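Local atomic coordinates of choline/ethanolamine kinase family protein (Mesorhizobium loti, PDB entry 3DXQ), a protein that probably transfers phosphate to a small amino alcohol such as ethanolamine or choline, using a protein-kinase-like fold. Residues Leu24-Gly29 and Leu33-Gly38; Val74-Pro79 and Val83-Tyr88. All coordinates share one frame; numbering follows the deposited sequence.

Contact 1 (Leu24-Gly29 and Leu33-Gly38); sequences LERLGG and LVFRAG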
loop_
_atom_site.group_PDB
_atom_site.type_symbol
_atom_site.label_atom_id
_atom_site.label_comp_id
_atom_site.label_asym_id
_atom_site.label_seq_id
_atom_site.Cartn_x
_atom_site.Cartn_y
_atom_site.Cartn_z
ATOM N N LEU A 24 -15.547 -4.097 22.336
ATOM C CA LEU A 24 -14.733 -4.429 21.182
ATOM C C LEU A 24 -15.090 -3.505 20.041
ATOM O O LEU A 24 -16.187 -3.594 19.492
ATOM C CB LEU A 24 -15.022 -5.849 20.726
ATOM C CG LEU A 24 -14.292 -6.983 21.396
ATOM C CD1 LEU A 24 -14.944 -8.294 20.976
ATOM C CD2 LEU A 24 -12.864 -6.918 20.973
ATOM N N GLU A 25 -14.145 -2.653 19.663
ATOM C CA GLU A 25 -14.358 -1.680 18.610
ATOM C C GLU A 25 -13.731 -2.126 17.304
ATOM O O GLU A 25 -12.544 -2.399 17.250
ATOM C CB GLU A 25 -13.776 -0.319 19.015
ATOM C CG GLU A 25 -13.838 0.737 17.912
ATOM C CD GLU A 25 -13.077 1.980 18.261
ATOM O OE1 GLU A 25 -12.824 2.180 19.464
ATOM O OE2 GLU A 25 -12.728 2.746 17.334
ATOM N N ARG A 26 -14.542 -2.164 16.253
ATOM C CA ARG A 26 -14.099 -2.498 14.901
ATOM C C ARG A 26 -13.397 -1.280 14.320
ATOM O O ARG A 26 -13.984 -0.201 14.257
ATOM C CB ARG A 26 -15.322 -2.887 14.046
ATOM C CG ARG A 26 -15.081 -3.084 12.551
ATOM C CD ARG A 26 -14.501 -4.445 12.228
ATOM N NE ARG A 26 -14.308 -4.618 10.787
ATOM C CZ ARG A 26 -15.278 -4.886 9.912
ATOM N NH1 ARG A 26 -16.543 -5.009 10.302
ATOM N NH2 ARG A 26 -14.979 -5.025 8.626
ATOM N N LEU A 27 -12.141 -1.447 13.924
ATOM C CA LEU A 27 -11.375 -0.380 13.294
ATOM C C LEU A 27 -11.322 -0.695 11.799
ATOM O O LEU A 27 -11.280 -1.875 11.419
ATOM C CB LEU A 27 -9.964 -0.334 13.861
ATOM C CG LEU A 27 -9.811 -0.405 15.383
ATOM C CD1 LEU A 27 -8.390 -0.831 15.790
ATOM C CD2 LEU A 27 -10.196 0.913 16.034
ATOM N N GLY A 28 -11.313 0.355 10.967
ATOM C CA GLY A 28 -11.382 0.250 9.487
ATOM C C GLY A 28 -10.707 -0.942 8.812
ATOM O O GLY A 28 -9.661 -1.422 9.275
ATOM N N GLY A 29 -11.311 -1.435 7.725
ATOM C CA GLY A 29 -10.716 -2.536 6.957
ATOM C C GLY A 29 -11.664 -3.624 6.481
ATOM O O GLY A 29 -12.263 -4.335 7.291
ATOM N N LEU A 33 -10.533 -7.941 9.320
ATOM C CA LEU A 33 -11.379 -7.521 10.421
ATOM C C LEU A 33 -10.414 -7.196 11.576
ATOM O O LEU A 33 -9.581 -8.025 11.940
ATOM C CB LEU A 33 -12.384 -8.623 10.792
ATOM C CG LEU A 33 -13.242 -9.203 9.647
ATOM C CD1 LEU A 33 -14.196 -10.326 10.130
ATOM C CD2 LEU A 33 -14.032 -8.096 8.936
ATOM N N VAL A 34 -10.498 -5.984 12.121
ATOM C CA VAL A 34 -9.578 -5.542 13.162
ATOM C C VAL A 34 -10.340 -4.924 14.338
ATOM O O VAL A 34 -10.985 -3.899 14.194
ATOM C CB VAL A 34 -8.585 -4.523 12.576
ATOM C CG1 VAL A 34 -7.450 -4.214 13.555
ATOM C CG2 VAL A 34 -8.038 -5.056 11.278
ATOM N N PHE A 35 -10.240 -5.532 15.506
ATOM C CA PHE A 35 -10.956 -5.060 16.674
ATOM C C PHE A 35 -10.049 -4.630 17.814
ATOM O O PHE A 35 -9.111 -5.323 18.165
ATOM C CB PHE A 35 -11.857 -6.178 17.193
ATOM C CG PHE A 35 -12.848 -6.636 16.196
ATOM C CD1 PHE A 35 -14.092 -6.032 16.115
ATOM C CD2 PHE A 35 -12.527 -7.643 15.305
ATOM C CE1 PHE A 35 -15.005 -6.445 15.187
ATOM C CE2 PHE A 35 -13.436 -8.055 14.360
ATOM C CZ PHE A 35 -14.680 -7.455 14.300
ATOM N N ARG A 36 -10.356 -3.505 18.428
ATOM C CA ARG A 36 -9.588 -3.069 19.575
ATOM C C ARG A 36 -10.165 -3.695 20.841
ATOM O O ARG A 36 -11.341 -3.508 21.111
ATOM C CB ARG A 36 -9.625 -1.554 19.669
ATOM C CG ARG A 36 -8.728 -1.024 20.739
ATOM C CD ARG A 36 -8.965 0.426 20.972
ATOM N NE ARG A 36 -8.611 0.754 22.342
ATOM C CZ ARG A 36 -8.792 1.949 22.887
ATOM N NH1 ARG A 36 -9.309 2.945 22.164
ATOM N NH2 ARG A 36 -8.437 2.139 24.156
ATOM N N ALA A 37 -9.345 -4.442 21.591
ATOM C CA ALA A 37 -9.746 -5.092 22.832
ATOM C C ALA A 37 -8.840 -4.591 23.938
ATOM O O ALA A 37 -7.706 -5.054 24.066
ATOM C CB ALA A 37 -9.627 -6.589 22.694
ATOM N N GLY A 38 -9.330 -3.645 24.737
ATOM C CA GLY A 38 -8.529 -3.042 25.800
ATOM C C GLY A 38 -7.511 -2.115 25.170
ATOM O O GLY A 38 -7.866 -1.114 24.565
#
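E25 and R36 pair through their backbones as an antiparallel hydrogen-bonded couple: R36 N reaches E25 O at 2.7 Å, and E25 N returns a longer bond to R36 O at 3.3 Å. L27 N bonds to V34 O at 2.7 Å, almost straight (176° at the hydrogen).

Apolar contacts form on both faces. On that of L24, R26, F35 and A37, R26 leaves with CG anti to its backbone N (chi1 172°) and bends at chi2, which brings CB and CD obliquely against the F35 ring, CD 3.6 Å from CE1. L24 CD2 sits 3.7 Å from A37 CB, and A7 of helix 3-10 also packs on F35. With an alanine in place of F35, the methylenes of R26 and the side chain of A7 would probably lose the ring they pack on. On the face of E25, L27, V34 and R36, L27 CD1 meets V34 CG1 and R36 CB.

Around the R26 guanidinium, the L33 CD2 methyl lies over one face, offset toward the rim, and NH2 bonds in plane to G29 O at 3.1 Å. E25 OE1 and R36 NH1 are of opposite charge but beyond a salt bridge; R36 NE bonds instead to G38 O.

This is the first hairpin of a kinase-like N-terminal lobe, its glycines leading into the turn that in related kinases lies over the nucleotide.

Contact 2 (Val74-Pro79 and Val83-Tyr88); sequences VLHVDP and VMVTRY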
loop_
_atom_site.group_PDB
_atom_site.type_symbol
_atom_site.label_atom_id
_atom_site.label_comp_id
_atom_site.label_asym_id
_atom_site.label_seq_id
_atom_site.Cartn_x
_atom_site.Cartn_y
_atom_site.Cartn_z
ATOM N N VAL A 74 4.270 -6.619 17.339
ATOM C CA VAL A 74 3.471 -7.801 17.040
ATOM C C VAL A 74 3.596 -8.733 18.228
ATOM O O VAL A 74 4.645 -9.313 18.451
ATOM C CB VAL A 74 3.954 -8.504 15.767
ATOM C CG1 VAL A 74 3.270 -9.840 15.609
ATOM C CG2 VAL A 74 3.701 -7.637 14.584
ATOM N N LEU A 75 2.527 -8.864 18.996
ATOM C CA LEU A 75 2.571 -9.614 20.245
ATOM C C LEU A 75 2.176 -11.071 20.107
ATOM O O LEU A 75 2.496 -11.876 20.981
ATOM C CB LEU A 75 1.673 -8.949 21.286
ATOM C CG LEU A 75 1.984 -7.461 21.496
ATOM C CD1 LEU A 75 1.023 -6.875 22.513
ATOM C CD2 LEU A 75 3.446 -7.241 21.923
ATOM N N HIS A 76 1.494 -11.436 19.026
ATOM C CA HIS A 76 1.060 -12.815 18.908
ATOM C C HIS A 76 0.596 -13.133 17.509
ATOM O O HIS A 76 0.063 -12.283 16.818
ATOM C CB HIS A 76 -0.052 -13.101 19.933
ATOM C CG HIS A 76 -0.401 -14.548 20.060
ATOM N ND1 HIS A 76 -1.693 -14.989 20.252
ATOM C CD2 HIS A 76 0.369 -15.659 19.988
ATOM C CE1 HIS A 76 -1.702 -16.308 20.317
ATOM N NE2 HIS A 76 -0.463 -16.739 20.152
ATOM N N VAL A 77 0.851 -14.360 17.083
ATOM C CA VAL A 77 0.399 -14.828 15.788
ATOM C C VAL A 77 -0.134 -16.231 16.002
ATOM O O VAL A 77 0.370 -16.973 16.848
ATOM C CB VAL A 77 1.524 -14.837 14.773
ATOM C CG1 VAL A 77 1.004 -15.257 13.409
ATOM C CG2 VAL A 77 2.147 -13.471 14.701
ATOM N N ASP A 78 -1.179 -16.581 15.267
ATOM C CA ASP A 78 -1.784 -17.883 15.420
ATOM C C ASP A 78 -1.418 -18.702 14.187
ATOM O O ASP A 78 -1.783 -18.324 13.073
ATOM C CB ASP A 78 -3.293 -17.740 15.576
ATOM C CG ASP A 78 -3.962 -19.027 16.026
ATOM O OD1 ASP A 78 -3.281 -20.079 16.055
ATOM O OD2 ASP A 78 -5.176 -18.974 16.342
ATOM N N PRO A 79 -0.710 -19.833 14.375
ATOM C CA PRO A 79 -0.279 -20.568 13.186
ATOM C C PRO A 79 -1.396 -21.409 12.583
ATOM O O PRO A 79 -1.207 -21.979 11.501
ATOM C CB PRO A 79 0.861 -21.452 13.698
ATOM C CG PRO A 79 0.811 -21.380 15.195
ATOM C CD PRO A 79 -0.327 -20.528 15.616
ATOM N N VAL A 83 -4.565 -15.275 12.739
ATOM C CA VAL A 83 -4.961 -14.189 13.645
ATOM C C VAL A 83 -3.768 -13.520 14.352
ATOM O O VAL A 83 -2.875 -14.197 14.861
ATOM C CB VAL A 83 -5.986 -14.707 14.669
ATOM C CG1 VAL A 83 -6.180 -13.728 15.796
ATOM C CG2 VAL A 83 -7.307 -14.987 13.964
HETATM N N MSE A 84 -3.771 -12.188 14.397
HETATM C CA MSE A 84 -2.606 -11.451 14.893
HETATM C C MSE A 84 -2.989 -10.426 15.969
HETATM O O MSE A 84 -3.979 -9.693 15.824
HETATM C CB MSE A 84 -1.902 -10.779 13.717
HETATM C CG MSE A 84 -0.611 -10.097 14.051
HETATM SE SE MSE A 84 -0.000 -9.006 12.541
HETATM C CE MSE A 84 0.744 -10.423 11.453
ATOM N N VAL A 85 -2.219 -10.402 17.057
ATOM C CA VAL A 85 -2.427 -9.420 18.116
ATOM C C VAL A 85 -1.303 -8.388 18.099
ATOM O O VAL A 85 -0.132 -8.737 18.190
ATOM C CB VAL A 85 -2.474 -10.059 19.495
ATOM C CG1 VAL A 85 -2.807 -8.983 20.534
ATOM C CG2 VAL A 85 -3.491 -11.208 19.524
ATOM N N THR A 86 -1.669 -7.120 17.965
ATOM C CA THR A 86 -0.713 -6.032 18.005
ATOM C C THR A 86 -1.075 -5.115 19.153
ATOM O O THR A 86 -2.122 -5.272 19.765
ATOM C CB THR A 86 -0.733 -5.237 16.697
ATOM O OG1 THR A 86 -2.049 -4.716 16.479
ATOM C CG2 THR A 86 -0.360 -6.129 15.552
ATOM N N ARG A 87 -0.210 -4.155 19.437
ATOM C CA ARG A 87 -0.481 -3.223 20.499
ATOM C C ARG A 87 -1.241 -2.058 19.900
ATOM O O ARG A 87 -0.938 -1.623 18.791
ATOM C CB ARG A 87 0.809 -2.779 21.192
ATOM C CG ARG A 87 0.557 -1.766 22.293
ATOM C CD ARG A 87 1.664 -1.717 23.335
ATOM N NE ARG A 87 1.350 -2.584 24.460
ATOM C CZ ARG A 87 1.918 -3.755 24.703
ATOM N NH1 ARG A 87 2.866 -4.252 23.924
ATOM N NH2 ARG A 87 1.537 -4.429 25.748
ATOM N N TYR A 88 -2.238 -1.569 20.625
ATOM C CA TYR A 88 -3.000 -0.429 20.171
ATOM C C TYR A 88 -2.254 0.837 20.513
ATOM O O TYR A 88 -1.795 1.007 21.641
ATOM C CB TYR A 88 -4.389 -0.353 20.802
ATOM C CG TYR A 88 -5.168 0.880 20.383
ATOM C CD1 TYR A 88 -5.625 1.027 19.073
ATOM C CD2 TYR A 88 -5.455 1.892 21.294
ATOM C CE1 TYR A 88 -6.356 2.154 18.676
ATOM C CE2 TYR A 88 -6.192 3.024 20.909
ATOM C CZ TYR A 88 -6.634 3.142 19.595
ATOM O OH TYR A 88 -7.348 4.250 19.206
#
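L75 reaches across to R87 from a break in the regular pairing. Both L75 and H76 face V85, a classic beta bulge: L75 N bonds to V85 O at 2.8 Å, H76 N adds only a weak bond to the same oxygen, and V85 N answers to H76 O at 3.0 Å.

The L75 side chain runs outward in steps. CB passes V85 O at 3.6 Å. The next carbon, CG, stands anti to the carbonyl carbon (chi1 -54°), which sends the branch toward the end of R87. There CD1 lies over one face of the R87 guanidinium, 3.5 Å from NH1, while CD2 also comes near NH1. M16 and L40 pack against the same leucine from outside the hairpin. R87 bends at chi3 to bring its head back over L75, and its NH1 makes a salt bridge with E73, so the leucine covers a flat group already held by a carboxylate.

On the face of V74, V77, M84 and T86, the selenomethionine M84 lays its CG against both valines, 4.2 Å from V74 CG1 and slightly farther from V77 CG2; helix 55-67 covers this side through A62, R63 and E58. H76 and V85 lie on the other face, CB to CB at 3.9 Å, with V85 CG2 at the edge of the imidazole and I14 beyond. Toward the turn, D78 N bonds to V83 O at 3.0 Å, while the D78 carboxylate is taken by A80 N and T81 OG1.

The chemistry is thus divided: V74, V77 and M84 meet helix 55-67, T86 OG1 bonds to R43, and the charged D78 and R87 find partners toward the two ends. The R87 guanidinium is gripped by charge at NH1 and covered by hydrocarbon on a face, which probably limits its freedom to turn.

Contacts 1 and 2 are two hairpins of one five-stranded antiparallel sheet, their centres about 13 Å apart. Contact 1 comes first along the chain and holds the edge strand 24-27; contact 2 follows and holds the opposite edge, 74-77. Strand 40-45 lies between them, bonded to 32-37 on one side and to 84-87 on the other. After it the chain runs through helix 55-67 to the far edge before turning back inward, giving the strand order 1-2-3-5-4 of a kinase N-terminal lobe. R36 also packs on Y88, so the hairpins touch directly. Together they supply four of the five strands of the sheet, which in related kinases roofs the nucleotide site.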